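Local coordinates for fusolin (Unidentified entomopoxvirus, PDB 4OW5), which probably binds chitin and cleaves it oxidatively as a lytic polysaccharide monooxygenase, and enhances viral virulence as the crystalline component of viral spindles, at residues S27-P32 with A36-V41; L46-T51 with T99-P104; N67-L72 with G106-M111; V87-N90 with A95-T98; N90-A95 with V210-W215. All coordinates share one frame; numbering follows the deposited sequence.

Contact 1: S27-P32 with A36-V41; sequences SGIPDP and AAYQNV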
# COMPACT_ATOMS: atom_id res chain seq x y z
N SER A 27 -0.19 -11.52 26.60
CA SER A 27 -1.21 -10.46 26.50
C SER A 27 -0.61 -9.04 26.74
O SER A 27 -1.26 -8.08 26.45
CB SER A 27 -2.34 -10.73 27.49
OG SER A 27 -1.80 -10.70 28.80
N GLY A 28 0.61 -8.94 27.25
CA GLY A 28 1.28 -7.66 27.44
C GLY A 28 2.05 -7.21 26.21
O GLY A 28 2.65 -6.12 26.21
N ILE A 29 2.07 -8.03 25.15
CA ILE A 29 2.79 -7.67 23.92
C ILE A 29 1.94 -6.67 23.12
O ILE A 29 0.80 -6.98 22.76
CB ILE A 29 3.15 -8.92 23.09
CG1 ILE A 29 4.06 -9.85 23.91
CG2 ILE A 29 3.83 -8.50 21.78
CD1 ILE A 29 4.10 -11.27 23.41
N PRO A 30 2.46 -5.48 22.81
CA PRO A 30 1.64 -4.47 22.11
C PRO A 30 1.47 -4.66 20.59
O PRO A 30 0.40 -4.41 20.08
CB PRO A 30 2.39 -3.18 22.41
CG PRO A 30 3.74 -3.56 22.58
CD PRO A 30 3.75 -4.90 23.22
N ASP A 31 2.51 -5.08 19.88
CA ASP A 31 2.39 -5.26 18.43
C ASP A 31 1.54 -6.53 18.17
O ASP A 31 1.82 -7.57 18.76
CB ASP A 31 3.75 -5.34 17.76
CG ASP A 31 3.65 -5.51 16.26
OD1 ASP A 31 3.48 -4.49 15.57
OD2 ASP A 31 3.61 -6.67 15.80
N PRO A 32 0.43 -6.43 17.40
CA PRO A 32 -0.42 -7.62 17.20
C PRO A 32 0.29 -8.83 16.59
O PRO A 32 -0.06 -9.95 16.92
CB PRO A 32 -1.52 -7.12 16.26
CG PRO A 32 -1.47 -5.65 16.31
CD PRO A 32 -0.11 -5.24 16.72
N ALA A 36 0.74 -12.34 18.29
CA ALA A 36 0.26 -13.56 17.61
C ALA A 36 1.36 -14.61 17.49
O ALA A 36 1.06 -15.78 17.66
CB ALA A 36 -0.25 -13.23 16.22
N ALA A 37 2.58 -14.20 17.15
CA ALA A 37 3.73 -15.14 17.04
C ALA A 37 3.97 -15.82 18.38
O ALA A 37 4.08 -17.04 18.45
CB ALA A 37 4.98 -14.37 16.60
N TYR A 38 4.00 -15.01 19.46
CA TYR A 38 4.18 -15.51 20.82
C TYR A 38 3.07 -16.52 21.18
O TYR A 38 3.35 -17.65 21.59
CB TYR A 38 4.17 -14.33 21.81
CG TYR A 38 4.43 -14.74 23.25
CD1 TYR A 38 3.43 -15.36 24.00
CD2 TYR A 38 5.66 -14.51 23.85
CE1 TYR A 38 3.66 -15.72 25.33
CE2 TYR A 38 5.90 -14.87 25.16
CZ TYR A 38 4.88 -15.43 25.92
OH TYR A 38 5.14 -15.78 27.21
N GLN A 39 1.85 -16.10 20.99
CA GLN A 39 0.67 -16.91 21.34
C GLN A 39 0.53 -18.17 20.49
O GLN A 39 0.03 -19.17 21.01
CB GLN A 39 -0.60 -16.06 21.31
CG GLN A 39 -0.55 -15.09 22.50
CD GLN A 39 -1.69 -14.11 22.62
OE1 GLN A 39 -2.55 -13.99 21.75
NE2 GLN A 39 -1.73 -13.40 23.74
N ASN A 40 1.03 -18.18 19.27
CA ASN A 40 0.97 -19.41 18.50
C ASN A 40 1.85 -20.47 19.14
O ASN A 40 1.43 -21.63 19.29
CB ASN A 40 1.41 -19.19 17.04
CG ASN A 40 0.29 -19.35 16.05
OD1 ASN A 40 -0.87 -19.06 16.35
ND2 ASN A 40 0.55 -19.94 14.91
N VAL A 41 3.05 -20.09 19.55
CA VAL A 41 3.97 -21.05 20.19
C VAL A 41 3.43 -21.44 21.56
O VAL A 41 3.40 -22.62 21.88
CB VAL A 41 5.39 -20.49 20.26
CG1 VAL A 41 6.28 -21.43 21.08
CG2 VAL A 41 5.95 -20.29 18.86
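The start of helix 32-47 is folded against the loop that leads into it. Its first helical turn is closed where Ala36 N donates to Pro32 O, at 2.9 Å with an N-H...O angle of 158°, and Ala36 CB lies 3.4 Å from the same oxygen. Two residues on, Tyr38 and Ile29 meet across the contact, their side chains crossing at about a right angle. Methyl CD1 of Ile29 does the touching, 3.5 Å from both Tyr38 CB and Tyr38 CG, so that it covers the root of the aromatic side chain. Tyr38 holds CG anti to its backbone N (chi1 -177°). This sends the ring past the isoleucine to Pro24, whose carbonyl O is hydrogen-bonded to Tyr38 OH. Nearer the surface, the extended Gln39 passes close to Ser27, but its NE2 is hydrogen-bonded to Asp25 O. Ala36 also packs against Ile239 of the second subunit. The loop ends in Asp31, whose OD2 bonds to Cys34 N, and Pro32 begins the helix behind it: an N-capped helix start, with the preceding loop laid back over the first turns.

Contact 2: L46-T51 with T99-P104; sequences LQQGGT and TWRIRP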
# COMPACT_ATOMS: atom_id res chain seq x y z
N LEU A 46 0.63 -25.80 24.72
CA LEU A 46 -0.52 -26.15 25.56
C LEU A 46 -1.33 -27.26 24.91
O LEU A 46 -1.81 -28.14 25.60
CB LEU A 46 -1.46 -24.96 25.83
CG LEU A 46 -0.93 -23.86 26.78
CD1 LEU A 46 -1.93 -22.75 26.87
CD2 LEU A 46 -0.66 -24.40 28.18
N GLN A 47 -1.50 -27.21 23.57
CA GLN A 47 -2.23 -28.24 22.82
C GLN A 47 -1.52 -29.58 22.91
O GLN A 47 -2.19 -30.60 22.89
CB GLN A 47 -2.36 -27.84 21.33
CG GLN A 47 -3.41 -26.75 21.12
CD GLN A 47 -4.84 -27.22 21.23
OE1 GLN A 47 -5.13 -28.40 21.44
NE2 GLN A 47 -5.78 -26.30 21.10
N GLN A 48 -0.19 -29.58 22.99
CA GLN A 48 0.61 -30.81 23.05
C GLN A 48 0.80 -31.32 24.52
O GLN A 48 1.66 -32.17 24.76
CB GLN A 48 1.96 -30.60 22.38
CG GLN A 48 1.89 -30.44 20.86
CD GLN A 48 3.23 -30.29 20.21
OE1 GLN A 48 4.28 -30.59 20.81
NE2 GLN A 48 3.25 -29.91 18.94
N GLY A 49 0.05 -30.79 25.47
CA GLY A 49 0.13 -31.24 26.86
C GLY A 49 1.08 -30.52 27.80
O GLY A 49 1.13 -30.88 28.98
N GLY A 50 1.81 -29.51 27.32
CA GLY A 50 2.68 -28.75 28.18
C GLY A 50 1.96 -27.88 29.19
O GLY A 50 0.81 -27.49 28.99
N THR A 51 2.64 -27.57 30.31
CA THR A 51 2.12 -26.69 31.34
C THR A 51 2.21 -25.23 30.87
O THR A 51 2.91 -24.94 29.88
CB THR A 51 2.92 -26.86 32.66
OG1 THR A 51 4.30 -26.53 32.43
CG2 THR A 51 2.81 -28.27 33.25
N THR A 99 11.10 -27.35 17.02
CA THR A 99 10.96 -28.33 18.10
C THR A 99 11.05 -27.68 19.47
O THR A 99 12.15 -27.56 20.00
CB THR A 99 12.09 -29.37 17.94
OG1 THR A 99 13.34 -28.69 17.79
CG2 THR A 99 11.89 -30.25 16.74
N TRP A 100 9.92 -27.38 20.08
CA TRP A 100 9.92 -26.69 21.37
C TRP A 100 10.64 -27.48 22.48
O TRP A 100 11.23 -26.86 23.37
CB TRP A 100 8.51 -26.32 21.83
CG TRP A 100 7.64 -27.44 22.31
CD1 TRP A 100 6.72 -28.13 21.58
CD2 TRP A 100 7.48 -27.89 23.67
NE1 TRP A 100 6.04 -29.01 22.38
CE2 TRP A 100 6.49 -28.90 23.67
CE3 TRP A 100 8.09 -27.55 24.89
CZ2 TRP A 100 6.08 -29.55 24.84
CZ3 TRP A 100 7.64 -28.16 26.05
CH2 TRP A 100 6.69 -29.19 26.01
N ARG A 101 10.66 -28.82 22.40
CA ARG A 101 11.30 -29.65 23.42
C ARG A 101 12.81 -29.71 23.31
O ARG A 101 13.44 -30.05 24.30
CB ARG A 101 10.76 -31.10 23.36
CG ARG A 101 9.33 -31.22 23.80
CD ARG A 101 8.87 -32.67 23.82
NE ARG A 101 7.42 -32.79 24.01
CZ ARG A 101 6.50 -32.60 23.07
NH1 ARG A 101 6.85 -32.24 21.84
NH2 ARG A 101 5.21 -32.75 23.36
N ILE A 102 13.39 -29.41 22.13
CA ILE A 102 14.83 -29.54 21.87
C ILE A 102 15.47 -28.17 21.66
O ILE A 102 15.13 -27.46 20.70
CB ILE A 102 15.06 -30.45 20.63
CG1 ILE A 102 14.37 -31.82 20.83
CG2 ILE A 102 16.55 -30.65 20.37
CD1 ILE A 102 14.16 -32.60 19.54
N ARG A 103 16.45 -27.87 22.51
CA ARG A 103 17.14 -26.60 22.52
C ARG A 103 18.65 -26.76 22.51
O ARG A 103 19.17 -27.40 23.42
CB ARG A 103 16.79 -25.86 23.78
CG ARG A 103 15.41 -25.36 23.79
CD ARG A 103 15.14 -24.78 25.14
NE ARG A 103 13.79 -24.23 25.20
CZ ARG A 103 13.25 -23.70 26.28
NH1 ARG A 103 13.93 -23.62 27.41
NH2 ARG A 103 12.03 -23.22 26.24
N PRO A 104 19.39 -26.13 21.60
CA PRO A 104 18.93 -25.36 20.42
C PRO A 104 18.25 -26.30 19.39
O PRO A 104 18.45 -27.51 19.44
CB PRO A 104 20.22 -24.72 19.90
CG PRO A 104 21.33 -25.59 20.38
CD PRO A 104 20.87 -26.27 21.63
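Gln48 OE1 is gripped by two donors from the 99-104 loop, Trp100 NE1 and Arg101 NH1, which reach it from opposite faces of its amide plane. The indole bond is the shorter, 2.8 Å from Trp100 NE1 to Gln48 OE1, with an N-H...O angle of 156°. The oxygen sits in the plane of the indole, yet NE1 stands well above the amide plane rather than on a lone pair. The guanidinium bond is longer and more bent, 3.2 Å from Arg101 NH1 to Gln48 OE1, though it comes in nearly along the C=O axis. Gln48 reaches both because its chain runs extended beyond CG (chi2 -178°), carrying the amide out from the helix end. The amide and guanidinium planes are almost parallel, 8° apart.

Arg101 also folds over its neighbour: its CG lies 3.6 Å above the centre of the Trp100 ring, while Trp100 CZ2 sits over the rim of the guanidinium. Gly50 passes near the far end of the indole, and Gln54 and Ala58 of helix 52-64 also touch the ring. The contact is at the surface, and it joins a helix end to a turn. Thr99 to Ile102 form a type I beta turn that presents both donors, and Gln48 belongs to the Schellman motif, with Gly49 at positive phi as its C-prime residue, that ends helix 32-47.

Contact 3: N67-L72 with G106-M111; sequences NEYAAL and GDKTGM
Tyr69, at the centre of an inverse gamma turn leading into strand 70-72, faces Lys108 with their CA atoms 8.0 Å apart, and side chains bridge the two backbones. Just before Lys108, Asp107 OD1 accepts from Thr109 N in an Asx turn that opens the 3-10 segment 109-111. The aliphatic part of Lys108 lies across one face of the Tyr69 ring in a CH-pi contact: CD is 3.6 Å from the ring centroid, only 10° off the normal. Met111 comes instead to the ring's edge, its CG 3.3 Å from Tyr69 OH, a hydroxyl that is hydrogen-bonded to Met62 O.

Past the ring the lysine bends at its last torsion (chi4 120°), which swings NZ onto Glu68 O at 2.9 Å. Phe105 O is a further acceptor for the ammonium, and two waters also take up its protons, so four oxygens surround a group with three N-H bonds to give, which probably offsets the cost of burying the charge. Glu68 OE1 bonds to His1 NE2. His1 is a copper or zinc ligand seen in this protein, though no metal is bound to this chain here, so Glu68 is probably a second-shell residue of that site. Between the two charged groups, which are 5.1 Å apart from Glu68 OE2 to Lys108 NZ, one water accepts from Lys108 NZ and donates to Glu68 OE2, each at 2.7 Å.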
# COMPACT_ATOMS: atom_id res chain seq x y z
N ASN A 67 19.25 -13.46 18.59
CA ASN A 67 20.58 -13.52 17.99
C ASN A 67 20.93 -14.97 17.59
O ASN A 67 22.03 -15.20 17.11
CB ASN A 67 21.61 -12.92 18.96
CG ASN A 67 21.83 -13.77 20.20
OD1 ASN A 67 21.07 -14.70 20.51
ND2 ASN A 67 22.83 -13.44 20.97
N GLU A 68 20.01 -15.96 17.82
CA GLU A 68 20.27 -17.36 17.50
C GLU A 68 19.16 -17.94 16.60
O GLU A 68 18.67 -19.04 16.81
CB GLU A 68 20.46 -18.19 18.78
CG GLU A 68 21.21 -19.49 18.53
CD GLU A 68 21.53 -20.26 19.80
OE1 GLU A 68 22.71 -20.24 20.23
OE2 GLU A 68 20.60 -20.84 20.40
N TYR A 69 18.82 -17.21 15.54
CA TYR A 69 17.89 -17.69 14.53
C TYR A 69 18.78 -18.37 13.53
O TYR A 69 19.18 -17.78 12.52
CB TYR A 69 17.02 -16.57 13.94
CG TYR A 69 15.77 -16.35 14.74
CD1 TYR A 69 15.82 -16.02 16.09
CD2 TYR A 69 14.51 -16.42 14.14
CE1 TYR A 69 14.66 -15.89 16.84
CE2 TYR A 69 13.35 -16.19 14.85
CZ TYR A 69 13.42 -15.97 16.22
OH TYR A 69 12.28 -15.78 16.95
N ALA A 70 19.22 -19.57 13.92
CA ALA A 70 20.26 -20.31 13.23
C ALA A 70 19.91 -21.73 12.90
O ALA A 70 19.05 -22.35 13.53
CB ALA A 70 21.50 -20.32 14.12
N ALA A 71 20.67 -22.26 11.93
CA ALA A 71 20.60 -23.64 11.45
C ALA A 71 22.00 -24.10 11.09
O ALA A 71 22.83 -23.32 10.60
CB ALA A 71 19.68 -23.74 10.25
N LEU A 72 22.29 -25.37 11.34
CA LEU A 72 23.61 -25.95 11.09
C LEU A 72 23.59 -26.65 9.76
O LEU A 72 22.85 -27.61 9.59
CB LEU A 72 24.01 -26.93 12.21
CG LEU A 72 23.92 -26.37 13.63
CD1 LEU A 72 24.26 -27.44 14.65
CD2 LEU A 72 24.79 -25.13 13.79
N GLY A 106 14.98 -24.94 19.53
CA GLY A 106 13.65 -24.70 20.06
C GLY A 106 12.61 -24.60 18.97
O GLY A 106 12.83 -25.11 17.87
N ASP A 107 11.51 -23.90 19.25
CA ASP A 107 10.44 -23.64 18.29
C ASP A 107 10.32 -22.12 18.09
O ASP A 107 9.96 -21.40 19.02
CB ASP A 107 9.12 -24.24 18.75
CG ASP A 107 8.01 -24.13 17.71
OD1 ASP A 107 8.01 -23.15 16.93
OD2 ASP A 107 7.14 -25.02 17.68
N LYS A 108 10.64 -21.65 16.88
CA LYS A 108 10.55 -20.22 16.55
C LYS A 108 9.53 -19.98 15.45
O LYS A 108 9.48 -18.89 14.88
CB LYS A 108 11.92 -19.66 16.15
CG LYS A 108 12.93 -19.72 17.31
CD LYS A 108 14.31 -19.53 16.80
CE LYS A 108 15.36 -19.48 17.87
NZ LYS A 108 16.34 -20.57 17.64
N THR A 109 8.67 -20.97 15.19
CA THR A 109 7.67 -20.97 14.11
C THR A 109 6.60 -19.91 14.22
O THR A 109 5.99 -19.63 13.19
CB THR A 109 7.01 -22.31 13.91
OG1 THR A 109 6.33 -22.69 15.10
CG2 THR A 109 7.98 -23.36 13.50
N GLY A 110 6.42 -19.26 15.37
CA GLY A 110 5.49 -18.15 15.47
C GLY A 110 5.91 -17.01 14.55
O GLY A 110 5.07 -16.31 14.00
N MET A 111 7.23 -16.89 14.29
CA MET A 111 7.75 -15.84 13.42
C MET A 111 7.42 -16.07 11.94
O MET A 111 7.61 -15.15 11.15
CB MET A 111 9.27 -15.66 13.63
CG MET A 111 9.61 -15.15 15.06
SD MET A 111 8.90 -13.49 15.37
CE MET A 111 9.04 -13.38 17.16
O HOH W 1 18.04 -21.03 19.68
O HOH W 2 16.69 -21.02 14.72

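Contact 4: V87-N90 with A95-T98; sequences VVPN and AHAT
Pro89 and His96 make the tight part of this contact, the proline ring lying against one face of the imidazole. Pro89 CD stands over the centre of the ring, 3.8 Å from its centroid and 7° off the normal, a CH-pi contact in which the side chains cross at about a right angle. Pro89 CG lies 3.7 Å from His96 NE2. The root of the histidine is packed too: its CB lies 3.6 Å from Val87 O and 4.0 Å from Val88 CA. With chi1 at -164° the imidazole swings away from its own amide nitrogen and comes to lie against Pro89. Ala95 and His96 both have positive phi, and this pair of residues in left-handed helical conformation bends the loop here.

The solvent side is looser and polar. Asn90 OD1 approaches the ring edge, 3.2 Å from His96 CD2, but makes no hydrogen bond with the imidazole; a water takes that role, donating to Asn90 OD1 and bonded to His96 NE2. A second water lies in the ring plane and joins Val87 O to His96 ND1, at 2.9 Å from the nitrogen. Both ring nitrogens are thus tied to the 87-90 backbone or side chains through water alone. Inward, Val88 leaves the end of helix 80-87 and packs on Ala71 of strand 70-72 and Tyr226 of strand 223-234, while Ala95 rests on the same Tyr226.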
# COMPACT_ATOMS: atom_id res chain seq x y z
N VAL A 87 18.55 -27.81 5.23
CA VAL A 87 18.94 -26.97 6.37
C VAL A 87 17.81 -26.03 6.73
O VAL A 87 17.37 -26.02 7.89
CB VAL A 87 20.26 -26.23 6.06
CG1 VAL A 87 20.78 -25.48 7.27
CG2 VAL A 87 21.31 -27.20 5.55
N VAL A 88 17.32 -25.26 5.75
CA VAL A 88 16.17 -24.36 5.93
C VAL A 88 15.16 -24.63 4.79
O VAL A 88 14.96 -23.78 3.90
CB VAL A 88 16.58 -22.87 6.04
CG1 VAL A 88 15.38 -22.00 6.46
CG2 VAL A 88 17.74 -22.70 6.99
N PRO A 89 14.52 -25.82 4.81
CA PRO A 89 13.56 -26.16 3.76
C PRO A 89 12.26 -25.37 3.90
O PRO A 89 11.61 -25.10 2.89
CB PRO A 89 13.35 -27.66 3.96
CG PRO A 89 13.62 -27.90 5.39
CD PRO A 89 14.73 -26.95 5.73
N ASN A 90 11.87 -25.01 5.12
CA ASN A 90 10.64 -24.25 5.34
C ASN A 90 10.77 -23.55 6.69
O ASN A 90 11.83 -23.66 7.32
CB ASN A 90 9.44 -25.18 5.23
CG ASN A 90 9.65 -26.50 5.92
OD1 ASN A 90 9.93 -26.54 7.11
ND2 ASN A 90 9.57 -27.59 5.19
N ALA A 95 14.31 -19.79 10.90
CA ALA A 95 15.52 -20.54 10.56
C ALA A 95 15.29 -22.06 10.79
O ALA A 95 16.17 -22.79 11.25
CB ALA A 95 16.70 -20.04 11.35
N HIS A 96 14.07 -22.54 10.45
CA HIS A 96 13.66 -23.93 10.57
C HIS A 96 13.81 -24.50 12.00
O HIS A 96 14.11 -25.68 12.17
CB HIS A 96 14.42 -24.82 9.53
CG HIS A 96 13.80 -26.17 9.32
ND1 HIS A 96 14.51 -27.35 9.59
CD2 HIS A 96 12.55 -26.50 8.95
CE1 HIS A 96 13.67 -28.35 9.34
NE2 HIS A 96 12.48 -27.89 8.95
N ALA A 97 13.57 -23.68 13.02
CA ALA A 97 13.55 -24.13 14.42
C ALA A 97 12.12 -24.54 14.72
O ALA A 97 11.26 -23.68 14.86
CB ALA A 97 14.02 -23.03 15.32
N THR A 98 11.83 -25.83 14.73
CA THR A 98 10.45 -26.29 14.86
C THR A 98 10.18 -27.23 16.05
O THR A 98 9.13 -27.86 16.07
CB THR A 98 10.06 -27.05 13.55
OG1 THR A 98 10.78 -28.28 13.53
CG2 THR A 98 10.36 -26.26 12.27
O HOH W 3 17.37 -27.52 10.08
O HOH W 4 9.36 -28.78 8.97

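Contact 5: N90-A95 with V210-W215; sequences NYLCAA and VLYVRW
Tyr212 stands out from strand 209-217 and puts its hydroxyl against the backbone of Leu92. The bond from Tyr212 OH to Leu92 O is short, 2.7 Å, and it meets the carbonyl from the side: the C=O...O angle is 114°, with the donor tilted out of the carbonyl plane. Seen from the ring, the oxygen lies near the plane at its edge, also 3.3 Å from Tyr212 CE1. A first torsion of -162°, with CG trans to the amide nitrogen, carries the ring off the strand to the loop.

Leu92 comes to the tyrosine with its side chain at about a right angle to it. Its CB is 3.4 Å from Tyr212 OH and 3.7 Å from Tyr212 CZ, so the root of the leucine is pressed to the hydroxyl end. Its CG lies on the backbone N side (chi1 -90°), and the turn at chi2 then brings methyl CD2 to the other flank of the ring, 3.8 Å from Tyr212 CE2. A single residue therefore serves the phenol twice, with its carbonyl for the polar end and its aliphatic atoms for the ring.

The next residue, Cys93, fixes the same turn covalently through its disulfide to Cys228, a residue of strand 223-234 that also touches Tyr212. Cys93 N is in turn held by Asp112 OD1. Tyr226 and Tyr152, from the strands flanking 209-217, pack on the Tyr212 side chain as well. Disulfide and buried tyrosine together fasten the long loop region to the face of a beta-sheet in the fibronectin type III-like core of this lytic polysaccharide monooxygenase family member.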
# COMPACT_ATOMS: atom_id res chain seq x y z
N ASN A 90 11.87 -25.01 5.12
CA ASN A 90 10.64 -24.25 5.34
C ASN A 90 10.77 -23.55 6.69
O ASN A 90 11.83 -23.66 7.32
CB ASN A 90 9.44 -25.18 5.23
CG ASN A 90 9.65 -26.50 5.92
OD1 ASN A 90 9.93 -26.54 7.11
ND2 ASN A 90 9.57 -27.59 5.19
N TYR A 91 9.78 -22.74 7.09
CA TYR A 91 9.84 -21.93 8.32
C TYR A 91 11.10 -21.05 8.25
O TYR A 91 11.95 -21.04 9.15
CB TYR A 91 9.82 -22.81 9.57
CG TYR A 91 8.49 -23.47 9.80
CD1 TYR A 91 7.37 -22.73 10.13
CD2 TYR A 91 8.33 -24.84 9.62
CE1 TYR A 91 6.15 -23.33 10.39
CE2 TYR A 91 7.07 -25.45 9.78
CZ TYR A 91 6.00 -24.69 10.21
OH TYR A 91 4.78 -25.26 10.50
N LEU A 92 11.23 -20.33 7.14
CA LEU A 92 12.39 -19.52 6.85
C LEU A 92 12.63 -18.40 7.87
O LEU A 92 13.79 -18.14 8.18
CB LEU A 92 12.32 -18.91 5.44
CG LEU A 92 12.94 -19.76 4.31
CD1 LEU A 92 12.13 -21.05 4.11
CD2 LEU A 92 13.01 -18.97 3.01
N CYS A 93 11.58 -17.73 8.39
CA CYS A 93 11.81 -16.65 9.34
C CYS A 93 12.15 -17.19 10.74
O CYS A 93 12.57 -16.40 11.58
CB CYS A 93 10.61 -15.70 9.39
SG CYS A 93 10.24 -14.90 7.80
N ALA A 94 11.91 -18.50 10.99
CA ALA A 94 12.29 -19.18 12.23
C ALA A 94 13.65 -19.87 12.09
O ALA A 94 14.08 -20.53 13.03
CB ALA A 94 11.25 -20.22 12.55
N ALA A 95 14.31 -19.79 10.90
CA ALA A 95 15.52 -20.54 10.56
C ALA A 95 15.29 -22.06 10.79
O ALA A 95 16.17 -22.79 11.25
CB ALA A 95 16.70 -20.04 11.35
N VAL A 210 9.66 -8.42 2.03
CA VAL A 210 10.56 -9.03 2.98
C VAL A 210 11.94 -9.08 2.37
O VAL A 210 12.11 -9.38 1.18
CB VAL A 210 10.06 -10.46 3.44
CG1 VAL A 210 11.18 -11.28 4.11
CG2 VAL A 210 8.86 -10.35 4.35
N LEU A 211 12.93 -8.74 3.20
CA LEU A 211 14.35 -8.91 2.92
C LEU A 211 14.79 -10.08 3.78
O LEU A 211 14.38 -10.15 4.94
CB LEU A 211 15.17 -7.64 3.21
CG LEU A 211 14.83 -6.46 2.28
CD1 LEU A 211 15.47 -5.19 2.71
CD2 LEU A 211 15.21 -6.75 0.86
N TYR A 212 15.46 -11.06 3.18
CA TYR A 212 15.94 -12.24 3.87
C TYR A 212 17.47 -12.21 3.90
O TYR A 212 18.09 -12.05 2.86
CB TYR A 212 15.44 -13.49 3.20
CG TYR A 212 15.52 -14.76 4.02
CD1 TYR A 212 14.96 -14.82 5.30
CD2 TYR A 212 16.15 -15.90 3.54
CE1 TYR A 212 14.99 -15.99 6.05
CE2 TYR A 212 16.13 -17.09 4.25
CZ TYR A 212 15.58 -17.12 5.52
OH TYR A 212 15.54 -18.32 6.17
N VAL A 213 18.06 -12.27 5.08
CA VAL A 213 19.51 -12.18 5.27
C VAL A 213 20.01 -13.47 5.89
O VAL A 213 19.53 -13.91 6.95
CB VAL A 213 19.91 -10.98 6.15
CG1 VAL A 213 21.43 -10.94 6.38
CG2 VAL A 213 19.45 -9.68 5.53
N ARG A 214 21.04 -14.03 5.25
CA ARG A 214 21.75 -15.21 5.66
C ARG A 214 23.18 -14.81 6.02
O ARG A 214 23.86 -14.23 5.18
CB ARG A 214 21.78 -16.23 4.54
CG ARG A 214 22.51 -17.50 4.93
CD ARG A 214 22.64 -18.40 3.74
NE ARG A 214 23.37 -19.62 4.06
CZ ARG A 214 24.06 -20.36 3.18
NH1 ARG A 214 24.12 -19.99 1.90
NH2 ARG A 214 24.67 -21.46 3.56
N TRP A 215 23.62 -15.09 7.23
CA TRP A 215 25.00 -14.85 7.69
C TRP A 215 25.59 -16.22 7.93
O TRP A 215 25.17 -16.93 8.85
CB TRP A 215 25.07 -13.97 8.94
CG TRP A 215 26.47 -13.79 9.46
CD1 TRP A 215 27.61 -13.67 8.72
CD2 TRP A 215 26.86 -13.64 10.83
NE1 TRP A 215 28.69 -13.49 9.56
CE2 TRP A 215 28.26 -13.47 10.85
CE3 TRP A 215 26.16 -13.64 12.04
CZ2 TRP A 215 28.98 -13.33 12.05
CZ3 TRP A 215 26.88 -13.50 13.23
CH2 TRP A 215 28.27 -13.36 13.22

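Following the chain from the N terminus, contact 1 closes a short local loop at the start of helix 32-47, and contact 2 takes up the far end of that helix, closing a long loop back from residues 99-104. Contact 3 crosses contact 2, since 67-72 lies inside that loop and 106-111 beyond it. Contact 4 is a small closure nested within both; contact 5 shares its Asn90 and Ala95 but crosses contacts 2 and 3. Contacts 3, 4 and 5 touch one another, and contacts 1 and 2 each touch contact 3. Contacts 1 and 2 tie helix 32-47 to loops, whereas contacts 3 and 5 tie the 88-119 loop region to residues 67-72 and strand 209-217.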